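Local structure of 402AA LONG hypothetical molybdopterin biosynthesis MOEA protein (Pyrococcus horikoshii, 1UZ5) at residues E10-V15 with T287-I292; K78-V83 with F91-G96; E97-S102 with M106-A111; G294-G299 with V316-R321. The protein probably inserts molybdenum from molybdate into adenylyl-molybdopterin, releasing AMP and yielding the molybdenum-loaded cofactor, in a magnesium-dependent step of molybdenum cofactor biosynthesis. All blocks are in the same frame, centred on the assembly; numbering follows the deposited sequence.

Contact 1: E10-V15 with T287-I292; sequences EKALEV and TIIGVI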
loop_
_atom_site.group_PDB
_atom_site.type_symbol
_atom_site.label_atom_id
_atom_site.label_comp_id
_atom_site.label_asym_id
_atom_site.label_seq_id
_atom_site.Cartn_x
_atom_site.Cartn_y
_atom_site.Cartn_z
ATOM N N GLU A 10 21.875 -4.677 14.020
ATOM C CA GLU A 10 21.737 -5.819 13.127
ATOM C C GLU A 10 21.202 -7.044 13.855
ATOM O O GLU A 10 20.375 -7.781 13.316
ATOM C CB GLU A 10 23.081 -6.149 12.478
ATOM C CG GLU A 10 23.032 -7.350 11.551
ATOM C CD GLU A 10 21.938 -7.231 10.508
ATOM O OE1 GLU A 10 21.920 -6.214 9.781
ATOM O OE2 GLU A 10 21.099 -8.153 10.413
ATOM N N LYS A 11 21.669 -7.266 15.080
ATOM C CA LYS A 11 21.202 -8.413 15.843
ATOM C C LYS A 11 19.737 -8.228 16.197
ATOM O O LYS A 11 18.931 -9.147 16.044
ATOM C CB LYS A 11 22.018 -8.590 17.124
ATOM C CG LYS A 11 21.518 -9.726 18.009
ATOM C CD LYS A 11 21.554 -11.062 17.275
ATOM C CE LYS A 11 20.924 -12.172 18.103
ATOM N NZ LYS A 11 21.621 -12.360 19.405
ATOM N N ALA A 12 19.398 -7.036 16.679
ATOM C CA ALA A 12 18.019 -6.731 17.048
ATOM C C ALA A 12 17.121 -6.895 15.824
ATOM O O ALA A 12 15.981 -7.345 15.937
ATOM C CB ALA A 12 17.921 -5.313 17.588
ATOM N N LEU A 13 17.645 -6.535 14.653
ATOM C CA LEU A 13 16.883 -6.661 13.415
ATOM C C LEU A 13 16.681 -8.131 13.071
ATOM O O LEU A 13 15.592 -8.538 12.662
ATOM C CB LEU A 13 17.600 -5.950 12.266
ATOM C CG LEU A 13 17.643 -4.424 12.349
ATOM C CD1 LEU A 13 18.442 -3.856 11.187
ATOM C CD2 LEU A 13 16.221 -3.883 12.332
ATOM N N GLU A 14 17.733 -8.928 13.244
ATOM C CA GLU A 14 17.653 -10.356 12.961
ATOM C C GLU A 14 16.621 -11.004 13.874
ATOM O O GLU A 14 15.887 -11.896 13.456
ATOM C CB GLU A 14 19.018 -11.016 13.166
ATOM C CG GLU A 14 20.048 -10.628 12.119
ATOM C CD GLU A 14 21.436 -11.154 12.438
ATOM O OE1 GLU A 14 21.560 -12.360 12.744
ATOM O OE2 GLU A 14 22.403 -10.364 12.377
ATOM N N VAL A 15 16.564 -10.542 15.120
ATOM C CA VAL A 15 15.613 -11.075 16.086
ATOM C C VAL A 15 14.174 -10.818 15.646
ATOM O O VAL A 15 13.332 -11.714 15.695
ATOM C CB VAL A 15 15.825 -10.449 17.480
ATOM C CG1 VAL A 15 14.749 -10.935 18.443
ATOM C CG2 VAL A 15 17.207 -10.813 18.002
ATOM N N THR A 287 15.991 0.230 24.571
ATOM C CA THR A 287 14.911 -0.480 23.883
ATOM C C THR A 287 14.873 -1.976 24.195
ATOM O O THR A 287 15.900 -2.653 24.206
ATOM C CB THR A 287 15.007 -0.286 22.358
ATOM O OG1 THR A 287 14.961 1.114 22.058
ATOM C CG2 THR A 287 13.850 -0.981 21.657
ATOM N N ILE A 288 13.672 -2.481 24.448
ATOM C CA ILE A 288 13.463 -3.885 24.776
ATOM C C ILE A 288 12.659 -4.619 23.698
ATOM O O ILE A 288 11.760 -4.047 23.081
ATOM C CB ILE A 288 12.684 -4.020 26.102
ATOM C CG1 ILE A 288 13.441 -3.309 27.224
ATOM C CG2 ILE A 288 12.475 -5.485 26.441
ATOM C CD1 ILE A 288 12.648 -3.195 28.508
ATOM N N ILE A 289 12.993 -5.888 23.481
ATOM C CA ILE A 289 12.285 -6.728 22.518
ATOM C C ILE A 289 12.146 -8.103 23.154
ATOM O O ILE A 289 13.144 -8.750 23.475
ATOM C CB ILE A 289 13.048 -6.886 21.191
ATOM C CG1 ILE A 289 13.325 -5.519 20.572
ATOM C CG2 ILE A 289 12.220 -7.720 20.218
ATOM C CD1 ILE A 289 14.131 -5.583 19.299
ATOM N N GLY A 290 10.908 -8.539 23.348
ATOM C CA GLY A 290 10.678 -9.836 23.949
ATOM C C GLY A 290 9.506 -10.574 23.335
ATOM O O GLY A 290 8.959 -10.169 22.302
ATOM N N VAL A 291 9.118 -11.668 23.978
ATOM C CA VAL A 291 8.009 -12.487 23.515
ATOM C C VAL A 291 7.232 -13.020 24.708
ATOM O O VAL A 291 7.811 -13.574 25.642
ATOM C CB VAL A 291 8.510 -13.685 22.670
ATOM C CG1 VAL A 291 7.330 -14.520 22.194
ATOM C CG2 VAL A 291 9.320 -13.185 21.480
ATOM N N ILE A 292 5.920 -12.824 24.678
ATOM C CA ILE A 292 5.035 -13.297 25.730
ATOM C C ILE A 292 3.919 -14.075 25.041
ATOM O O ILE A 292 3.223 -13.541 24.173
ATOM C CB ILE A 292 4.412 -12.133 26.523
ATOM C CG1 ILE A 292 5.515 -11.312 27.203
ATOM C CG2 ILE A 292 3.437 -12.677 27.557
ATOM C CD1 ILE A 292 5.000 -10.111 27.980
#
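Ile289 reaches from its strand with both branches and overlaps the flank of helix 9-18 at Ala12 and Val15. This is helix-on-sheet packing between the N-terminal helix and the mixed six-stranded sheet of the probable molybdopterin-binding domain, where strand 288-292 lies between strands 273-277 and 295-300. The two backbones stay well apart: the closest pair of CA atoms, those of Ala12 and Ile289, is separated by 7.9 Å, and no hydrogen bond crosses the gap. The joint is apolar, since every touching atom is a side-chain carbon of Ala12, Val15 or Ile289, and its small buried surface, 99 Å² counting both sides, fits a meeting of three residues. Ala12 and Val15 sit three positions apart, nearly one helical turn, which presents both to the same strand residue. On the strand, Ile289 has CG1 beside its own backbone N and CG2 anti to it (chi1 -57°), a torsion that turns one branch toward each helix residue. Phe298 of the neighbouring strand and Phe19, just beyond the helix, also touch Ile289, while Val15 rests on Lys275 and Val276 as well. The longer branch of Ile289 ends with CD1 4.2 Å from Ala12 CB, and the shorter places CG2 4.5 Å from Val15 CG1.

Contact 2: K78-V83 with F91-G96; sequences KVIGSV and FKLGKG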
loop_
_atom_site.group_PDB
_atom_site.type_symbol
_atom_site.label_atom_id
_atom_site.label_comp_id
_atom_site.label_asym_id
_atom_site.label_seq_id
_atom_site.Cartn_x
_atom_site.Cartn_y
_atom_site.Cartn_z
ATOM N N LYS A 78 -24.888 -5.947 -49.128
ATOM C CA LYS A 78 -26.252 -5.781 -48.653
ATOM C C LYS A 78 -26.262 -5.705 -47.121
ATOM O O LYS A 78 -25.692 -6.569 -46.452
ATOM C CB LYS A 78 -27.104 -6.963 -49.126
ATOM C CG LYS A 78 -28.596 -6.807 -48.882
ATOM C CD LYS A 78 -29.354 -8.012 -49.417
ATOM C CE LYS A 78 -30.848 -7.898 -49.150
ATOM N NZ LYS A 78 -31.600 -9.099 -49.619
ATOM N N VAL A 79 -26.893 -4.667 -46.575
ATOM C CA VAL A 79 -26.978 -4.490 -45.119
ATOM C C VAL A 79 -28.145 -5.326 -44.622
ATOM O O VAL A 79 -29.301 -4.994 -44.858
ATOM C CB VAL A 79 -27.194 -3.011 -44.761
ATOM C CG1 VAL A 79 -27.241 -2.826 -43.237
ATOM C CG2 VAL A 79 -26.067 -2.189 -45.350
ATOM N N ILE A 80 -27.840 -6.417 -43.930
ATOM C CA ILE A 80 -28.890 -7.320 -43.470
ATOM C C ILE A 80 -29.314 -7.193 -42.005
ATOM O O ILE A 80 -30.236 -7.882 -41.560
ATOM C CB ILE A 80 -28.477 -8.775 -43.698
ATOM C CG1 ILE A 80 -27.347 -9.144 -42.737
ATOM C CG2 ILE A 80 -28.000 -8.961 -45.145
ATOM C CD1 ILE A 80 -27.136 -10.625 -42.614
ATOM N N GLY A 81 -28.648 -6.328 -41.254
ATOM C CA GLY A 81 -29.007 -6.181 -39.855
ATOM C C GLY A 81 -28.165 -5.134 -39.163
ATOM O O GLY A 81 -27.459 -4.362 -39.818
ATOM N N SER A 82 -28.239 -5.097 -37.836
ATOM C CA SER A 82 -27.465 -4.113 -37.082
ATOM C C SER A 82 -27.133 -4.616 -35.685
ATOM O O SER A 82 -27.768 -5.538 -35.179
ATOM C CB SER A 82 -28.252 -2.803 -36.965
ATOM O OG SER A 82 -29.419 -2.999 -36.177
ATOM N N VAL A 83 -26.128 -4.004 -35.067
ATOM C CA VAL A 83 -25.744 -4.382 -33.718
ATOM C C VAL A 83 -25.491 -3.114 -32.928
ATOM O O VAL A 83 -24.707 -2.257 -33.343
ATOM C CB VAL A 83 -24.458 -5.242 -33.673
ATOM C CG1 VAL A 83 -24.220 -5.724 -32.230
ATOM C CG2 VAL A 83 -24.578 -6.440 -34.620
ATOM N N PHE A 91 -27.102 -13.209 -35.358
ATOM C CA PHE A 91 -27.033 -13.555 -36.775
ATOM C C PHE A 91 -25.588 -13.451 -37.249
ATOM O O PHE A 91 -24.744 -12.882 -36.563
ATOM C CB PHE A 91 -27.944 -12.628 -37.591
ATOM C CG PHE A 91 -27.490 -11.203 -37.614
ATOM C CD1 PHE A 91 -26.693 -10.730 -38.651
ATOM C CD2 PHE A 91 -27.833 -10.333 -36.582
ATOM C CE1 PHE A 91 -26.244 -9.410 -38.659
ATOM C CE2 PHE A 91 -27.389 -9.009 -36.578
ATOM C CZ PHE A 91 -26.593 -8.546 -37.617
ATOM N N LYS A 92 -25.303 -14.015 -38.418
ATOM C CA LYS A 92 -23.957 -13.983 -38.972
ATOM C C LYS A 92 -23.998 -13.424 -40.392
ATOM O O LYS A 92 -25.047 -13.414 -41.031
ATOM C CB LYS A 92 -23.367 -15.393 -38.982
ATOM C CG LYS A 92 -24.143 -16.375 -39.839
ATOM C CD LYS A 92 -23.553 -17.774 -39.723
ATOM C CE LYS A 92 -24.270 -18.762 -40.626
ATOM N NZ LYS A 92 -23.687 -20.127 -40.510
ATOM N N LEU A 93 -22.854 -12.961 -40.880
ATOM C CA LEU A 93 -22.781 -12.391 -42.219
ATOM C C LEU A 93 -22.382 -13.429 -43.263
ATOM O O LEU A 93 -21.443 -14.192 -43.056
ATOM C CB LEU A 93 -21.758 -11.254 -42.257
ATOM C CG LEU A 93 -21.920 -10.067 -41.304
ATOM C CD1 LEU A 93 -20.742 -9.124 -41.487
ATOM C CD2 LEU A 93 -23.233 -9.349 -41.570
ATOM N N GLY A 94 -23.107 -13.448 -44.376
ATOM C CA GLY A 94 -22.786 -14.357 -45.465
ATOM C C GLY A 94 -21.960 -13.549 -46.452
ATOM O O GLY A 94 -21.795 -12.341 -46.262
ATOM N N LYS A 95 -21.434 -14.174 -47.500
ATOM C CA LYS A 95 -20.634 -13.409 -48.458
ATOM C C LYS A 95 -21.502 -12.328 -49.093
ATOM O O LYS A 95 -22.648 -12.577 -49.461
ATOM C CB LYS A 95 -20.047 -14.318 -49.548
ATOM C CG LYS A 95 -21.041 -14.802 -50.588
ATOM C CD LYS A 95 -20.338 -15.564 -51.713
ATOM C CE LYS A 95 -19.320 -14.686 -52.435
ATOM N NZ LYS A 95 -18.627 -15.412 -53.537
ATOM N N GLY A 96 -20.954 -11.123 -49.198
ATOM C CA GLY A 96 -21.698 -10.021 -49.781
ATOM C C GLY A 96 -22.695 -9.389 -48.823
ATOM O O GLY A 96 -23.602 -8.680 -49.253
#
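Phe91 and Ile80 bury the most surface here, 74 and 58 Å², with Gly96 following at 36 Å². The Phe91 ring comes up against strand 75-83 over three successive residues, Gly81 to Val83. One edge of the ring faces Ser82, whose O lies near the ring plane with CE2 of Phe91 3.8 Å from it. Ring atom CZ of Phe91 lies against the bare CA of Gly81 at 4.1 Å and meets Val83 CG2 at 4.2 Å, both obliquely. Ile80 runs past Phe91 in the opposing direction. With CG1 placed between the backbone N and carbonyl carbon (chi1 70°), its CD1 arrives 4.0 Å from Phe91 CD1 and 3.8 Å from Lys92 O, and it also meets Leu93 CD2. At the far end Gly96 accepts a backbone hydrogen bond: Lys78 N lies 3.0 Å from Gly96 O, nearly straight at 174° and tilted from the carbonyl plane. Segment 91-96 belongs to the crossover connection between the neighbouring parallel strands 75-83 and 97-101, within the MoeA N-terminal region, and runs back along the first of them. The chemistry thus differs between the ends: one directional bond fixes Lys78 to Gly96, while the Phe91-Ile80 end is held by van der Waals contact with carbons and backbone oxygens.

Contact 3: E97-S102 with M106-A111; sequences EAAYIS and MLPGNA. With SO4 (sulfate ion), chain B.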
loop_
_atom_site.group_PDB
_atom_site.type_symbol
_atom_site.label_atom_id
_atom_site.label_comp_id
_atom_site.label_asym_id
_atom_site.label_seq_id
_atom_site.Cartn_x
_atom_site.Cartn_y
_atom_site.Cartn_z
ATOM N N GLU A 97 -22.528 -9.633 -47.524
ATOM C CA GLU A 97 -23.447 -9.082 -46.528
ATOM C C GLU A 97 -22.734 -8.264 -45.462
ATOM O O GLU A 97 -21.605 -8.568 -45.092
ATOM C CB GLU A 97 -24.251 -10.216 -45.879
ATOM C CG GLU A 97 -25.288 -10.826 -46.815
ATOM C CD GLU A 97 -25.966 -12.047 -46.230
ATOM O OE1 GLU A 97 -27.000 -12.480 -46.784
ATOM O OE2 GLU A 97 -25.464 -12.583 -45.222
ATOM N N ALA A 98 -23.408 -7.223 -44.976
ATOM C CA ALA A 98 -22.853 -6.336 -43.962
ATOM C C ALA A 98 -23.906 -5.990 -42.899
ATOM O O ALA A 98 -25.087 -6.287 -43.057
ATOM C CB ALA A 98 -22.353 -5.057 -44.615
ATOM N N ALA A 99 -23.463 -5.355 -41.819
ATOM C CA ALA A 99 -24.372 -4.954 -40.756
ATOM C C ALA A 99 -23.959 -3.610 -40.201
ATOM O O ALA A 99 -22.765 -3.333 -40.038
ATOM C CB ALA A 99 -24.363 -5.985 -39.637
ATOM N N TYR A 100 -24.935 -2.751 -39.941
ATOM C CA TYR A 100 -24.602 -1.477 -39.339
ATOM C C TYR A 100 -24.182 -1.829 -37.909
ATOM O O TYR A 100 -24.736 -2.746 -37.300
ATOM C CB TYR A 100 -25.807 -0.541 -39.271
ATOM C CG TYR A 100 -25.460 0.718 -38.518
ATOM C CD1 TYR A 100 -24.624 1.675 -39.085
ATOM C CD2 TYR A 100 -25.867 0.897 -37.196
ATOM C CE1 TYR A 100 -24.189 2.774 -38.357
ATOM C CE2 TYR A 100 -25.436 1.999 -36.455
ATOM C CZ TYR A 100 -24.596 2.929 -37.041
ATOM O OH TYR A 100 -24.139 4.002 -36.311
ATOM N N ILE A 101 -23.203 -1.115 -37.376
ATOM C CA ILE A 101 -22.757 -1.388 -36.019
ATOM C C ILE A 101 -22.279 -0.088 -35.391
ATOM O O ILE A 101 -21.668 0.737 -36.063
ATOM C CB ILE A 101 -21.612 -2.434 -36.008
ATOM C CG1 ILE A 101 -21.264 -2.822 -34.570
ATOM C CG2 ILE A 101 -20.372 -1.875 -36.715
ATOM C CD1 ILE A 101 -20.394 -4.062 -34.480
ATOM N N SER A 102 -22.580 0.110 -34.112
ATOM C CA SER A 102 -22.149 1.328 -33.439
ATOM C C SER A 102 -20.897 1.062 -32.615
ATOM O O SER A 102 -20.592 -0.082 -32.264
ATOM C CB SER A 102 -23.270 1.885 -32.553
ATOM O OG SER A 102 -23.698 0.932 -31.609
ATOM N N MET A 106 -20.672 -5.416 -30.290
ATOM C CA MET A 106 -20.064 -6.688 -30.668
ATOM C C MET A 106 -20.264 -7.036 -32.148
ATOM O O MET A 106 -21.372 -6.951 -32.664
ATOM C CB MET A 106 -20.652 -7.802 -29.811
ATOM C CG MET A 106 -20.050 -9.170 -30.045
ATOM S SD MET A 106 -20.646 -10.351 -28.821
ATOM C CE MET A 106 -20.284 -11.945 -29.641
ATOM N N LEU A 107 -19.197 -7.444 -32.828
ATOM C CA LEU A 107 -19.335 -7.799 -34.239
ATOM C C LEU A 107 -20.158 -9.058 -34.418
ATOM O O LEU A 107 -20.037 -10.008 -33.650
ATOM C CB LEU A 107 -17.966 -8.019 -34.895
ATOM C CG LEU A 107 -17.207 -6.788 -35.409
ATOM C CD1 LEU A 107 -16.941 -5.797 -34.286
ATOM C CD2 LEU A 107 -15.899 -7.253 -36.036
ATOM N N PRO A 108 -21.004 -9.086 -35.454
ATOM C CA PRO A 108 -21.829 -10.270 -35.706
ATOM C C PRO A 108 -20.932 -11.392 -36.241
ATOM O O PRO A 108 -19.767 -11.154 -36.583
ATOM C CB PRO A 108 -22.840 -9.770 -36.734
ATOM C CG PRO A 108 -22.051 -8.758 -37.514
ATOM C CD PRO A 108 -21.252 -8.028 -36.452
ATOM N N GLY A 109 -21.464 -12.607 -36.302
ATOM C CA GLY A 109 -20.683 -13.736 -36.785
ATOM C C GLY A 109 -20.042 -13.503 -38.148
ATOM O O GLY A 109 -20.633 -12.860 -39.016
ATOM N N ASN A 110 -18.830 -14.026 -38.316
ATOM C CA ASN A 110 -18.044 -13.916 -39.553
ATOM C C ASN A 110 -17.478 -12.536 -39.867
ATOM O O ASN A 110 -16.644 -12.405 -40.763
ATOM C CB ASN A 110 -18.843 -14.405 -40.775
ATOM C CG ASN A 110 -19.236 -15.860 -40.664
ATOM O OD1 ASN A 110 -18.512 -16.656 -40.080
ATOM N ND2 ASN A 110 -20.383 -16.216 -41.231
ATOM N N ALA A 111 -17.915 -11.500 -39.159
ATOM C CA ALA A 111 -17.373 -10.170 -39.433
ATOM C C ALA A 111 -15.981 -10.064 -38.821
ATOM O O ALA A 111 -15.734 -10.612 -37.750
ATOM C CB ALA A 111 -18.281 -9.087 -38.854
HETATM S S SO4 B . -25.960 2.686 -29.273
HETATM O O1 SO4 B . -25.710 3.542 -30.631
HETATM O O2 SO4 B . -25.187 3.370 -28.254
HETATM O O3 SO4 B . -27.235 2.639 -29.001
HETATM O O4 SO4 B . -25.339 1.422 -29.560
#
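With CG1 anti to its backbone N (chi1 -174°) and chi2 also near anti, Ile101 extends its longer branch from strand 97-101 to the returning chain. Leu107 turns its CG beside its own backbone N (chi1 -84°), which lets CD1 reach back to the strand although its CB is not directed at it. The two branches meet end to end, Ile101 CD1 lying 3.9 Å from Leu107 CD1. The same methyl of Ile101 also rests against the backbone, 3.5 Å from Met106 O. Two residues earlier, on the same side of the strand, Ala99 directs its CB at the proline ring, reaching Pro108 CG at 4.2 Å. Ile101 carries the largest share, 64 Å² of the 151 Å² buried on both sides together, and no hydrogen bond crosses.

Ala99 and Ile101 belong to the six-stranded mixed sheet of the MoeA N-terminal region, in which strand 97-101 lies between strands 58-61 and 75-83. The returning segment is part of the loop leading to the outer strand 113-116, and on the way it makes a type II beta turn from Pro108 to Ala111. Asn110 holds the positive phi (71°) of the turn's third position, and Ala111 N bonds to Pro108 O at 3.2 Å. Val83 and Ala60 pack on Pro108 as well, while Val114 touches both Ile101 and Leu107.

Just past the strand, Ser102 OG donates a hydrogen bond to O4 of a sulfate ion, probably from the crystallisation liquor, at 2.7 Å; Ala85 N also binds this ion.

Contact 4: G294-G299 with V316-R321; sequences GKPVFG and VPLLLR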
loop_
_atom_site.group_PDB
_atom_site.type_symbol
_atom_site.label_atom_id
_atom_site.label_comp_id
_atom_site.label_asym_id
_atom_site.label_seq_id
_atom_site.Cartn_x
_atom_site.Cartn_y
_atom_site.Cartn_z
ATOM N N GLY A 294 4.026 -16.297 22.777
ATOM C CA GLY A 294 4.241 -16.274 21.340
ATOM C C GLY A 294 4.063 -14.943 20.635
ATOM O O GLY A 294 4.244 -14.861 19.421
ATOM N N LYS A 295 3.729 -13.894 21.374
ATOM C CA LYS A 295 3.524 -12.587 20.757
ATOM C C LYS A 295 4.668 -11.610 20.996
ATOM O O LYS A 295 5.116 -11.430 22.126
ATOM C CB LYS A 295 2.207 -11.997 21.260
ATOM C CG LYS A 295 1.038 -12.934 21.018
ATOM C CD LYS A 295 -0.266 -12.378 21.529
ATOM C CE LYS A 295 -1.403 -13.324 21.199
ATOM N NZ LYS A 295 -2.695 -12.807 21.698
ATOM N N PRO A 296 5.170 -10.978 19.922
ATOM C CA PRO A 296 6.268 -10.016 20.050
ATOM C C PRO A 296 5.858 -8.844 20.943
ATOM O O PRO A 296 4.715 -8.387 20.902
ATOM C CB PRO A 296 6.515 -9.575 18.608
ATOM C CG PRO A 296 6.119 -10.787 17.809
ATOM C CD PRO A 296 4.845 -11.215 18.505
ATOM N N VAL A 297 6.792 -8.378 21.763
ATOM C CA VAL A 297 6.544 -7.254 22.659
ATOM C C VAL A 297 7.714 -6.294 22.502
ATOM O O VAL A 297 8.874 -6.709 22.512
ATOM C CB VAL A 297 6.461 -7.704 24.130
ATOM C CG1 VAL A 297 6.083 -6.517 25.024
ATOM C CG2 VAL A 297 5.447 -8.817 24.270
ATOM N N PHE A 298 7.402 -5.014 22.342
ATOM C CA PHE A 298 8.422 -3.986 22.172
ATOM C C PHE A 298 8.306 -2.929 23.268
ATOM O O PHE A 298 7.205 -2.509 23.625
ATOM C CB PHE A 298 8.265 -3.298 20.808
ATOM C CG PHE A 298 8.581 -4.182 19.633
ATOM C CD1 PHE A 298 9.859 -4.195 19.079
ATOM C CD2 PHE A 298 7.596 -4.982 19.066
ATOM C CE1 PHE A 298 10.151 -4.990 17.967
ATOM C CE2 PHE A 298 7.875 -5.781 17.953
ATOM C CZ PHE A 298 9.154 -5.784 17.403
ATOM N N GLY A 299 9.454 -2.522 23.800
ATOM C CA GLY A 299 9.493 -1.488 24.821
ATOM C C GLY A 299 10.301 -0.375 24.186
ATOM O O GLY A 299 11.516 -0.500 24.035
ATOM N N VAL A 316 7.892 -1.450 12.430
ATOM C CA VAL A 316 7.393 -1.334 11.069
ATOM C C VAL A 316 7.764 -2.524 10.178
ATOM O O VAL A 316 6.893 -3.105 9.534
ATOM C CB VAL A 316 7.858 -0.004 10.433
ATOM C CG1 VAL A 316 7.480 0.046 8.962
ATOM C CG2 VAL A 316 7.197 1.165 11.172
ATOM N N PRO A 317 9.051 -2.913 10.139
ATOM C CA PRO A 317 9.423 -4.054 9.292
ATOM C C PRO A 317 8.587 -5.303 9.596
ATOM O O PRO A 317 8.198 -6.040 8.688
ATOM C CB PRO A 317 10.904 -4.239 9.609
ATOM C CG PRO A 317 11.358 -2.821 9.852
ATOM C CD PRO A 317 10.250 -2.302 10.745
ATOM N N LEU A 318 8.307 -5.529 10.876
ATOM C CA LEU A 318 7.513 -6.676 11.300
ATOM C C LEU A 318 6.095 -6.585 10.742
ATOM O O LEU A 318 5.565 -7.551 10.192
ATOM C CB LEU A 318 7.447 -6.741 12.829
ATOM C CG LEU A 318 6.606 -7.865 13.441
ATOM C CD1 LEU A 318 7.168 -9.217 13.026
ATOM C CD2 LEU A 318 6.598 -7.737 14.957
ATOM N N LEU A 319 5.486 -5.414 10.888
ATOM C CA LEU A 319 4.126 -5.199 10.416
ATOM C C LEU A 319 4.022 -5.289 8.895
ATOM O O LEU A 319 3.081 -5.875 8.365
ATOM C CB LEU A 319 3.621 -3.837 10.909
ATOM C CG LEU A 319 3.699 -3.690 12.432
ATOM C CD1 LEU A 319 3.129 -2.347 12.872
ATOM C CD2 LEU A 319 2.933 -4.833 13.087
ATOM N N LEU A 320 4.992 -4.711 8.196
ATOM C CA LEU A 320 4.987 -4.745 6.742
ATOM C C LEU A 320 5.077 -6.180 6.230
ATOM O O LEU A 320 4.373 -6.556 5.295
ATOM C CB LEU A 320 6.147 -3.913 6.186
ATOM C CG LEU A 320 6.038 -2.403 6.424
ATOM C CD1 LEU A 320 7.206 -1.684 5.764
ATOM C CD2 LEU A 320 4.718 -1.891 5.860
ATOM N N ARG A 321 5.936 -6.984 6.850
ATOM C CA ARG A 321 6.096 -8.374 6.444
ATOM C C ARG A 321 4.809 -9.149 6.659
ATOM O O ARG A 321 4.475 -10.038 5.882
ATOM C CB ARG A 321 7.235 -9.024 7.221
ATOM C CG ARG A 321 8.605 -8.516 6.815
ATOM C CD ARG A 321 9.637 -8.867 7.862
ATOM N NE ARG A 321 10.913 -8.236 7.536
ATOM C CZ ARG A 321 11.832 -7.882 8.429
ATOM N NH1 ARG A 321 12.958 -7.314 8.023
ATOM N NH2 ARG A 321 11.624 -8.086 9.724
#
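Every contact between these segments is apolar and converges on a single methyl, CD2 of Leu318. The first kind is methyl against aromatic ring. Leu318 CD2 comes to the edge of the Phe298 ring, close to its plane, 3.8 Å from CE2 and 4.0 Å from CZ of Phe298. Leu318 holds CG anti to its backbone N (chi1 178°), which carries the side chain from the helix toward the strand, and the two side chains pass at a slant. The second kind is aliphatic. Pro296 CB lies 4.1 Å from the same Leu318 CD2, so the methyl sits against two strand residues two positions apart, on one side of the sheet. The backbones remain distant, with the nearest CA atoms, of Pro296 and Leu318, 9.4 Å apart. Strand 295-300 and helix 304-322 belong to the probable molybdopterin-binding domain, and the contact is where the helix packs back on the sheet strand that precedes it. Val249 of the adjacent parallel strand touches both Phe298 and Leu318, as does Val16 of helix 9-18, and Phe19 adds to the cover over Pro296 and Leu318. All three touching residues are buried and apolar, and no hydrogen bond joins the two segments, which implies that the contact rests on dispersion and the exclusion of water.

From the N terminus, segment 10-15, on helix 9-18, provides the first half of contact 1; its partner segment begins 272 residues after residue 15. Contacts 2 and 3 are nested inside that long loop. They close short local loops in series within the N-terminal region, on neighbouring strands 75-83 and 97-101, and their centres are 6 Å apart. The chain then returns to the other side of its centre, where strand 288-292 closes contact 1. Contact 4 follows in series from the next strand to helix 304-322; it touches contact 1 through paired strands of one sheet. Contacts 1 and 2 are 74 Å apart between centres, so two distant parts of an elongated chain are each consolidated separately.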